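PDB 4XGU: putative pachytene checkpoint protein 2, which hydrolyses ATP as a AAA+ protein remodeller and probably plays a key role in chromosome recombination during meiosis. Local coordinates for residues Q321-L331 with S383-P391; V349-I358 with N366-K374. All coordinates share one frame; numbering follows the deposited sequence.

Both interactions lie in the C-terminal AAA+ lid and differ in depth. Interaction 1 is buried, its centre about 16 Å from the centre of the chain, and sets the first turns of helices 324-340 and 384-397 beside ADP. Interaction 2, whose centre is about 27 Å from the chain centre, is partly buried and lays a loop on helix 367-378, away from the nucleotide. The first is mainly apolar, with no hydrogen bond across it; the second adds aromatic rings and one weak hydrogen bond. They meet at Tyr328, which turns away from helix 384-397: its OH lies 2.5 Å from Gln356 O, a probable hydrogen bond, and its ring packs on Ile358.

Interaction 1: residues Q321-L331 with S383-P391; sequences QPSDFARYSML and SGRAISMLP. With ADP (adenosine-5'-diphosphate), chain H.
Ile387 fills the space between helices 324-340 and 384-397 and has the most surface buried in this contact. Its two methyl groups have different nearest partners: CG2 lies 3.6 Å from Leu331 CD2, while CD1 reaches Met330 SD at 3.6 Å and Arg327 CG at 3.7 Å. All three partner side chains cross the isoleucine at about a right angle, whereas Pro322 slides past it in the opposite direction, its CG near CD1. The short helical segments run at 30° to each other, with axes 10.1 Å apart at their closest, a gap bridged by this apolar cluster without any hydrogen bond across it.

Met330 also faces the nucleotide: its chain, extended beyond CG, carries CE to 3.4 Å from N6 of ADP. On the opposing helix Gly384 presents bare backbone to the adenine, and a CB there would fall only 2.7 Å from ADP N7. Ser383-Gly384-Arg385 at the start of a lid helix is consistent with the sensor 2 motif of AAA+ ATPases, and Arg385 CA lies 3.2 Å from the ribose O4' of ADP. The same residue touches Asp311 of a second subunit, placing this edge at the subunit interface.

Where the segments begin the contact is smaller in area and partly exposed, though the atoms still touch closely. Gln321 bends at its second torsion (chi2 -78°), which swings its amide across Ser383, with OE1 3.3 Å from Ser383 CB. An alanine here would remove this amide, and the backbone and CB of Ser383 would probably lose their cover on that side. Ser383 itself is the N-cap of helix 384-397: OG sits between the backbone N and the carbonyl carbon and accepts a bond from Ala386 N at an N-H...O angle of 158°.

Interaction 2: residues V349-I358 with N366-K374; sequences VHTDYWPQDI and NEFTEILFK
Phe368, Thr369 and Ile358 bury the most surface where the loop 349-358 lies along the first turns of helix 367-378, an irregular connection within the AAA+ lid domain laid against the helix that follows it.

Phe368 packs against Val349 and Tyr353 of the loop. Its CD2 is 4.1 Å from Tyr353 CE1, and the two rings are oblique, with centroids 5.6 Å apart and planes at 50°. Tyr353 O lies at the edge of the phenylalanine ring, in its plane, while Val349 CG2 approaches CE2 from another direction at 4.1 Å. Leu405 of helix 405-420 touches both Phe368 and Val349, so this aromatic end is also packed against the last helix of the lid.

Thr369 works with two branches. OG1, anti to its own carbonyl carbon, is directed at the loop backbone, where it lies 3.3 Å from Pro355 CA and accepts a weak hydrogen bond from Gln356 N at 3.3 Å. The N-H...O angle of 158° is fairly straight, so length rather than direction limits this bond, the one hydrogen bond across the contact. Pro355 has a further partner, its CB lying 4.1 Å from Leu372 CD2. The amide of Gln356 turns back into its own loop, NE2 donating to Trp354 O from above the carbonyl plane.

The other branch of Thr369, CG2, passes alongside Ile358 in the opposite direction. Ile358 has CG1 anti to its backbone N (chi1 -157°), with chi2 also extended, which lets CD1 reach the ring of Phe373. That ring also makes a cation-pi contact with Arg365, and the side chains of Ile358 and Phe373 cross at about a right angle, with Ile358 CD1 3.4 Å from Phe373 CD2.

Interaction 1: residues Q321-L331 with S383-P391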
# COMPACT_ATOMS: atom_id res chain seq x y z
N GLN B 321 -28.12 15.25 16.85
CA GLN B 321 -28.05 16.14 18.00
C GLN B 321 -29.43 16.75 18.24
O GLN B 321 -30.16 17.02 17.28
CB GLN B 321 -27.01 17.24 17.77
CG GLN B 321 -25.58 16.74 17.58
CD GLN B 321 -24.89 16.34 18.88
OE1 GLN B 321 -25.54 16.12 19.90
NE2 GLN B 321 -23.57 16.23 18.84
N PRO B 322 -29.81 16.95 19.51
CA PRO B 322 -31.17 17.40 19.83
C PRO B 322 -31.53 18.72 19.16
O PRO B 322 -30.68 19.61 19.05
CB PRO B 322 -31.13 17.56 21.35
CG PRO B 322 -29.69 17.74 21.69
CD PRO B 322 -28.95 16.90 20.70
N SER B 323 -32.77 18.84 18.70
CA SER B 323 -33.26 20.08 18.09
C SER B 323 -33.58 21.12 19.16
O SER B 323 -33.41 20.87 20.35
CB SER B 323 -34.49 19.80 17.24
OG SER B 323 -35.50 19.15 17.99
N ASP B 324 -34.04 22.29 18.72
CA ASP B 324 -34.34 23.39 19.63
C ASP B 324 -35.41 23.02 20.66
O ASP B 324 -35.31 23.40 21.83
CB ASP B 324 -34.78 24.63 18.85
CG ASP B 324 -33.67 25.21 18.00
OD1 ASP B 324 -32.88 24.42 17.45
OD2 ASP B 324 -33.59 26.45 17.89
N PHE B 325 -36.42 22.28 20.22
CA PHE B 325 -37.47 21.81 21.13
C PHE B 325 -36.93 20.79 22.12
O PHE B 325 -37.30 20.80 23.29
CB PHE B 325 -38.64 21.21 20.34
CG PHE B 325 -39.60 20.42 21.19
CD1 PHE B 325 -40.65 21.06 21.83
CD2 PHE B 325 -39.46 19.05 21.33
CE1 PHE B 325 -41.53 20.34 22.60
CE2 PHE B 325 -40.35 18.33 22.11
CZ PHE B 325 -41.39 18.97 22.75
N ALA B 326 -36.07 19.91 21.64
CA ALA B 326 -35.49 18.87 22.49
C ALA B 326 -34.53 19.47 23.51
O ALA B 326 -34.48 19.03 24.66
CB ALA B 326 -34.80 17.82 21.65
N ARG B 327 -33.76 20.47 23.08
CA ARG B 327 -32.83 21.15 23.96
C ARG B 327 -33.56 21.77 25.15
O ARG B 327 -33.12 21.65 26.29
CB ARG B 327 -32.05 22.23 23.21
CG ARG B 327 -30.84 21.71 22.45
CD ARG B 327 -30.20 22.82 21.63
NE ARG B 327 -30.91 23.05 20.37
CZ ARG B 327 -30.44 22.70 19.17
NH1 ARG B 327 -29.25 22.11 19.08
NH2 ARG B 327 -31.15 22.94 18.08
N TYR B 328 -34.68 22.43 24.87
CA TYR B 328 -35.50 23.03 25.92
C TYR B 328 -35.96 21.97 26.91
O TYR B 328 -35.91 22.17 28.12
CB TYR B 328 -36.72 23.74 25.31
CG TYR B 328 -37.75 24.17 26.34
CD1 TYR B 328 -38.75 23.30 26.76
CD2 TYR B 328 -37.72 25.45 26.89
CE1 TYR B 328 -39.68 23.68 27.70
CE2 TYR B 328 -38.65 25.84 27.83
CZ TYR B 328 -39.63 24.96 28.23
OH TYR B 328 -40.56 25.34 29.17
N SER B 329 -36.41 20.84 26.38
CA SER B 329 -36.93 19.75 27.19
C SER B 329 -35.88 19.25 28.18
O SER B 329 -36.21 18.94 29.33
CB SER B 329 -37.39 18.59 26.30
OG SER B 329 -38.30 19.05 25.31
N MET B 330 -34.64 19.17 27.74
CA MET B 330 -33.54 18.75 28.60
C MET B 330 -33.26 19.79 29.68
O MET B 330 -33.09 19.46 30.85
CB MET B 330 -32.28 18.49 27.79
CG MET B 330 -32.45 17.43 26.72
SD MET B 330 -30.94 17.22 25.76
CE MET B 330 -31.44 15.95 24.61
N LEU B 331 -33.21 21.05 29.27
CA LEU B 331 -32.95 22.15 30.19
C LEU B 331 -34.05 22.25 31.25
O LEU B 331 -33.76 22.48 32.42
CB LEU B 331 -32.83 23.47 29.43
CG LEU B 331 -31.65 23.58 28.47
CD1 LEU B 331 -31.60 24.97 27.85
CD2 LEU B 331 -30.35 23.26 29.18
N SER B 383 -24.08 19.31 22.61
CA SER B 383 -24.61 17.96 22.45
C SER B 383 -25.53 17.60 23.61
O SER B 383 -25.61 18.34 24.60
CB SER B 383 -23.48 16.94 22.34
OG SER B 383 -22.77 16.84 23.56
N GLY B 384 -26.20 16.46 23.50
CA GLY B 384 -27.08 15.98 24.55
C GLY B 384 -26.34 15.74 25.84
O GLY B 384 -26.82 16.10 26.92
N ARG B 385 -25.16 15.15 25.74
CA ARG B 385 -24.33 14.90 26.92
C ARG B 385 -23.90 16.22 27.54
O ARG B 385 -23.93 16.38 28.76
CB ARG B 385 -23.10 14.06 26.56
CG ARG B 385 -22.27 13.65 27.77
CD ARG B 385 -21.06 12.83 27.35
NE ARG B 385 -20.39 12.22 28.50
CZ ARG B 385 -19.41 12.80 29.19
NH1 ARG B 385 -18.98 14.00 28.84
NH2 ARG B 385 -18.87 12.17 30.22
N ALA B 386 -23.51 17.17 26.69
CA ALA B 386 -23.06 18.49 27.15
C ALA B 386 -24.15 19.23 27.92
O ALA B 386 -23.87 19.93 28.89
CB ALA B 386 -22.58 19.32 25.97
N ILE B 387 -25.40 19.06 27.48
CA ILE B 387 -26.53 19.69 28.15
C ILE B 387 -26.74 19.07 29.53
O ILE B 387 -27.13 19.75 30.48
CB ILE B 387 -27.82 19.56 27.32
CG1 ILE B 387 -27.66 20.30 25.99
CG2 ILE B 387 -29.01 20.10 28.08
CD1 ILE B 387 -28.82 20.09 25.05
N SER B 388 -26.47 17.77 29.64
CA SER B 388 -26.54 17.08 30.92
C SER B 388 -25.43 17.53 31.85
O SER B 388 -25.56 17.46 33.07
CB SER B 388 -26.46 15.57 30.71
OG SER B 388 -27.58 15.09 29.99
N MET B 389 -24.33 18.00 31.27
CA MET B 389 -23.18 18.48 32.03
C MET B 389 -23.41 19.89 32.57
O MET B 389 -22.82 20.28 33.57
CB MET B 389 -21.91 18.46 31.17
CG MET B 389 -21.55 17.11 30.55
SD MET B 389 -20.38 16.13 31.50
CE MET B 389 -21.46 15.34 32.68
N LEU B 390 -24.26 20.65 31.89
CA LEU B 390 -24.46 22.06 32.21
C LEU B 390 -24.86 22.39 33.66
O LEU B 390 -24.32 23.35 34.23
CB LEU B 390 -25.51 22.66 31.27
CG LEU B 390 -24.99 23.11 29.90
CD1 LEU B 390 -26.11 23.77 29.12
CD2 LEU B 390 -23.81 24.05 30.06
N PRO B 391 -25.80 21.64 34.27
CA PRO B 391 -26.26 22.04 35.61
C PRO B 391 -25.16 22.15 36.67
O PRO B 391 -25.20 23.08 37.46
CB PRO B 391 -27.24 20.92 35.98
CG PRO B 391 -27.77 20.46 34.68
CD PRO B 391 -26.60 20.51 33.75
PB ADP H . -23.42 7.93 23.04
O1B ADP H . -24.03 8.81 21.98
O2B ADP H . -23.93 6.52 23.03
O3B ADP H . -21.91 8.04 23.15
PA ADP H . -24.28 7.66 25.72
O1A ADP H . -25.49 6.81 25.43
O2A ADP H . -22.99 7.02 26.16
O3A ADP H . -23.98 8.57 24.42
O5' ADP H . -24.72 8.71 26.86
C5' ADP H . -24.62 10.12 26.66
C4' ADP H . -25.07 10.82 27.93
O4' ADP H . -25.64 12.09 27.60
C3' ADP H . -26.14 10.02 28.66
O3' ADP H . -25.61 9.49 29.88
C2' ADP H . -27.26 10.99 28.95
O2' ADP H . -27.26 11.33 30.34
C1' ADP H . -26.96 12.23 28.12
N9 ADP H . -27.90 12.28 26.97
C8 ADP H . -27.54 12.14 25.68
N7 ADP H . -28.61 12.22 24.85
C5 ADP H . -29.70 12.41 25.62
C6 ADP H . -31.15 12.58 25.39
N6 ADP H . -31.65 12.56 24.13
N1 ADP H . -31.94 12.76 26.47
C2 ADP H . -31.44 12.78 27.72
N3 ADP H . -30.13 12.64 28.01
C4 ADP H . -29.22 12.45 27.02

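Interaction 2: residues V349-I358 with N366-K374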
# COMPACT_ATOMS: atom_id res chain seq x y z
N VAL B 349 -42.20 32.78 42.60
CA VAL B 349 -42.88 32.36 41.38
C VAL B 349 -43.59 31.02 41.59
O VAL B 349 -43.03 30.10 42.18
CB VAL B 349 -41.87 32.27 40.20
CG1 VAL B 349 -40.72 31.35 40.54
CG2 VAL B 349 -42.56 31.81 38.93
N HIS B 350 -44.83 30.92 41.12
CA HIS B 350 -45.65 29.74 41.36
C HIS B 350 -45.57 28.72 40.22
O HIS B 350 -45.06 29.03 39.14
CB HIS B 350 -47.11 30.14 41.61
CG HIS B 350 -47.81 29.26 42.60
ND1 HIS B 350 -49.17 29.03 42.55
CD2 HIS B 350 -47.35 28.57 43.66
CE1 HIS B 350 -49.51 28.23 43.54
NE2 HIS B 350 -48.43 27.93 44.23
N THR B 351 -46.09 27.52 40.47
CA THR B 351 -45.96 26.39 39.56
C THR B 351 -46.46 26.68 38.15
O THR B 351 -45.84 26.26 37.17
CB THR B 351 -46.72 25.16 40.10
OG1 THR B 351 -48.12 25.31 39.86
CG2 THR B 351 -46.47 24.99 41.59
N ASP B 352 -47.58 27.39 38.04
CA ASP B 352 -48.13 27.74 36.73
C ASP B 352 -47.18 28.66 35.97
O ASP B 352 -47.05 28.57 34.75
CB ASP B 352 -49.50 28.42 36.88
CG ASP B 352 -50.56 27.48 37.42
OD1 ASP B 352 -50.38 26.25 37.30
OD2 ASP B 352 -51.58 27.98 37.94
N TYR B 353 -46.50 29.53 36.72
CA TYR B 353 -45.59 30.51 36.14
C TYR B 353 -44.23 29.87 35.84
O TYR B 353 -43.50 30.32 34.95
CB TYR B 353 -45.45 31.69 37.10
CG TYR B 353 -45.03 33.01 36.48
CD1 TYR B 353 -44.57 33.08 35.17
CD2 TYR B 353 -45.10 34.19 37.21
CE1 TYR B 353 -44.19 34.29 34.61
CE2 TYR B 353 -44.73 35.40 36.66
CZ TYR B 353 -44.27 35.44 35.36
OH TYR B 353 -43.89 36.65 34.81
N TRP B 354 -43.90 28.81 36.57
CA TRP B 354 -42.71 28.00 36.29
C TRP B 354 -42.77 27.47 34.85
O TRP B 354 -43.86 27.26 34.31
CB TRP B 354 -42.60 26.82 37.27
CG TRP B 354 -41.91 27.13 38.57
CD1 TRP B 354 -42.25 28.10 39.47
CD2 TRP B 354 -40.78 26.45 39.12
NE1 TRP B 354 -41.39 28.07 40.55
CE2 TRP B 354 -40.48 27.07 40.36
CE3 TRP B 354 -39.98 25.39 38.69
CZ2 TRP B 354 -39.42 26.65 41.16
CZ3 TRP B 354 -38.93 24.98 39.49
CH2 TRP B 354 -38.66 25.61 40.71
N PRO B 355 -41.60 27.28 34.22
CA PRO B 355 -41.55 26.75 32.85
C PRO B 355 -42.24 25.39 32.73
O PRO B 355 -41.98 24.49 33.52
CB PRO B 355 -40.05 26.63 32.56
CG PRO B 355 -39.38 26.68 33.90
CD PRO B 355 -40.25 27.56 34.74
N GLN B 356 -43.12 25.27 31.74
CA GLN B 356 -43.91 24.07 31.54
C GLN B 356 -43.46 23.34 30.27
O GLN B 356 -42.54 23.79 29.59
CB GLN B 356 -45.39 24.41 31.45
CG GLN B 356 -45.87 25.39 32.50
CD GLN B 356 -45.97 24.77 33.88
OE1 GLN B 356 -46.30 23.59 34.01
NE2 GLN B 356 -45.69 25.55 34.91
N ASP B 357 -44.12 22.23 29.97
CA ASP B 357 -43.86 21.52 28.72
C ASP B 357 -44.32 22.35 27.53
O ASP B 357 -45.44 22.86 27.51
CB ASP B 357 -44.55 20.15 28.72
CG ASP B 357 -43.99 19.22 29.78
OD1 ASP B 357 -42.85 19.45 30.24
OD2 ASP B 357 -44.69 18.25 30.15
N ILE B 358 -43.44 22.49 26.55
CA ILE B 358 -43.65 23.40 25.43
C ILE B 358 -44.15 22.65 24.19
O ILE B 358 -44.16 23.19 23.08
CB ILE B 358 -42.34 24.17 25.11
CG1 ILE B 358 -42.63 25.48 24.37
CG2 ILE B 358 -41.35 23.29 24.37
CD1 ILE B 358 -41.38 26.26 24.05
N ASN B 366 -45.20 30.85 28.49
CA ASN B 366 -44.82 31.70 29.60
C ASN B 366 -43.51 32.41 29.25
O ASN B 366 -42.71 31.87 28.49
CB ASN B 366 -44.66 30.88 30.88
CG ASN B 366 -45.98 30.35 31.41
OD1 ASN B 366 -46.34 30.58 32.56
ND2 ASN B 366 -46.72 29.63 30.57
N GLU B 367 -43.30 33.61 29.79
CA GLU B 367 -42.08 34.33 29.48
C GLU B 367 -40.88 33.54 29.99
O GLU B 367 -39.87 33.43 29.30
CB GLU B 367 -42.10 35.74 30.09
CG GLU B 367 -41.25 36.75 29.32
CD GLU B 367 -41.80 37.03 27.93
OE1 GLU B 367 -43.04 37.13 27.79
OE2 GLU B 367 -41.00 37.15 26.98
N PHE B 368 -41.00 32.96 31.18
CA PHE B 368 -39.97 32.08 31.71
C PHE B 368 -39.80 30.86 30.81
O PHE B 368 -38.68 30.41 30.57
CB PHE B 368 -40.30 31.64 33.14
CG PHE B 368 -39.72 32.53 34.19
CD1 PHE B 368 -38.47 33.09 34.03
CD2 PHE B 368 -40.43 32.81 35.35
CE1 PHE B 368 -37.93 33.91 35.00
CE2 PHE B 368 -39.90 33.63 36.32
CZ PHE B 368 -38.64 34.19 36.15
N THR B 369 -40.92 30.33 30.33
CA THR B 369 -40.90 29.27 29.33
C THR B 369 -40.22 29.80 28.06
O THR B 369 -39.44 29.09 27.42
CB THR B 369 -42.32 28.78 29.00
OG1 THR B 369 -42.90 28.17 30.16
CG2 THR B 369 -42.29 27.76 27.86
N GLU B 370 -40.51 31.05 27.73
CA GLU B 370 -39.95 31.69 26.54
C GLU B 370 -38.47 32.03 26.72
O GLU B 370 -37.66 31.82 25.81
CB GLU B 370 -40.74 32.95 26.18
CG GLU B 370 -40.27 33.65 24.92
CD GLU B 370 -40.55 32.85 23.66
OE1 GLU B 370 -41.46 32.00 23.68
OE2 GLU B 370 -39.86 33.08 22.64
N ILE B 371 -38.12 32.56 27.88
CA ILE B 371 -36.73 32.91 28.18
C ILE B 371 -35.85 31.67 28.14
O ILE B 371 -34.74 31.70 27.60
CB ILE B 371 -36.59 33.60 29.55
CG1 ILE B 371 -37.27 34.97 29.54
CG2 ILE B 371 -35.13 33.80 29.90
CD1 ILE B 371 -37.38 35.60 30.91
N LEU B 372 -36.35 30.57 28.70
CA LEU B 372 -35.63 29.31 28.70
C LEU B 372 -35.49 28.77 27.28
O LEU B 372 -34.45 28.19 26.93
CB LEU B 372 -36.34 28.28 29.59
CG LEU B 372 -35.69 26.90 29.68
CD1 LEU B 372 -34.24 27.01 30.13
CD2 LEU B 372 -36.48 26.00 30.62
N PHE B 373 -36.52 28.95 26.47
CA PHE B 373 -36.48 28.55 25.07
C PHE B 373 -35.42 29.35 24.32
O PHE B 373 -34.76 28.83 23.42
CB PHE B 373 -37.84 28.73 24.41
CG PHE B 373 -37.91 28.21 23.00
CD1 PHE B 373 -37.61 29.04 21.93
CD2 PHE B 373 -38.25 26.90 22.75
CE1 PHE B 373 -37.67 28.56 20.63
CE2 PHE B 373 -38.31 26.42 21.46
CZ PHE B 373 -38.02 27.25 20.40
N LYS B 374 -35.28 30.62 24.69
CA LYS B 374 -34.30 31.51 24.09
C LYS B 374 -32.89 31.00 24.39
O LYS B 374 -31.99 31.12 23.56
CB LYS B 374 -34.49 32.94 24.59
CG LYS B 374 -33.94 34.02 23.67
CD LYS B 374 -32.53 34.44 24.06
CE LYS B 374 -32.07 35.64 23.24
NZ LYS B 374 -32.02 35.32 21.78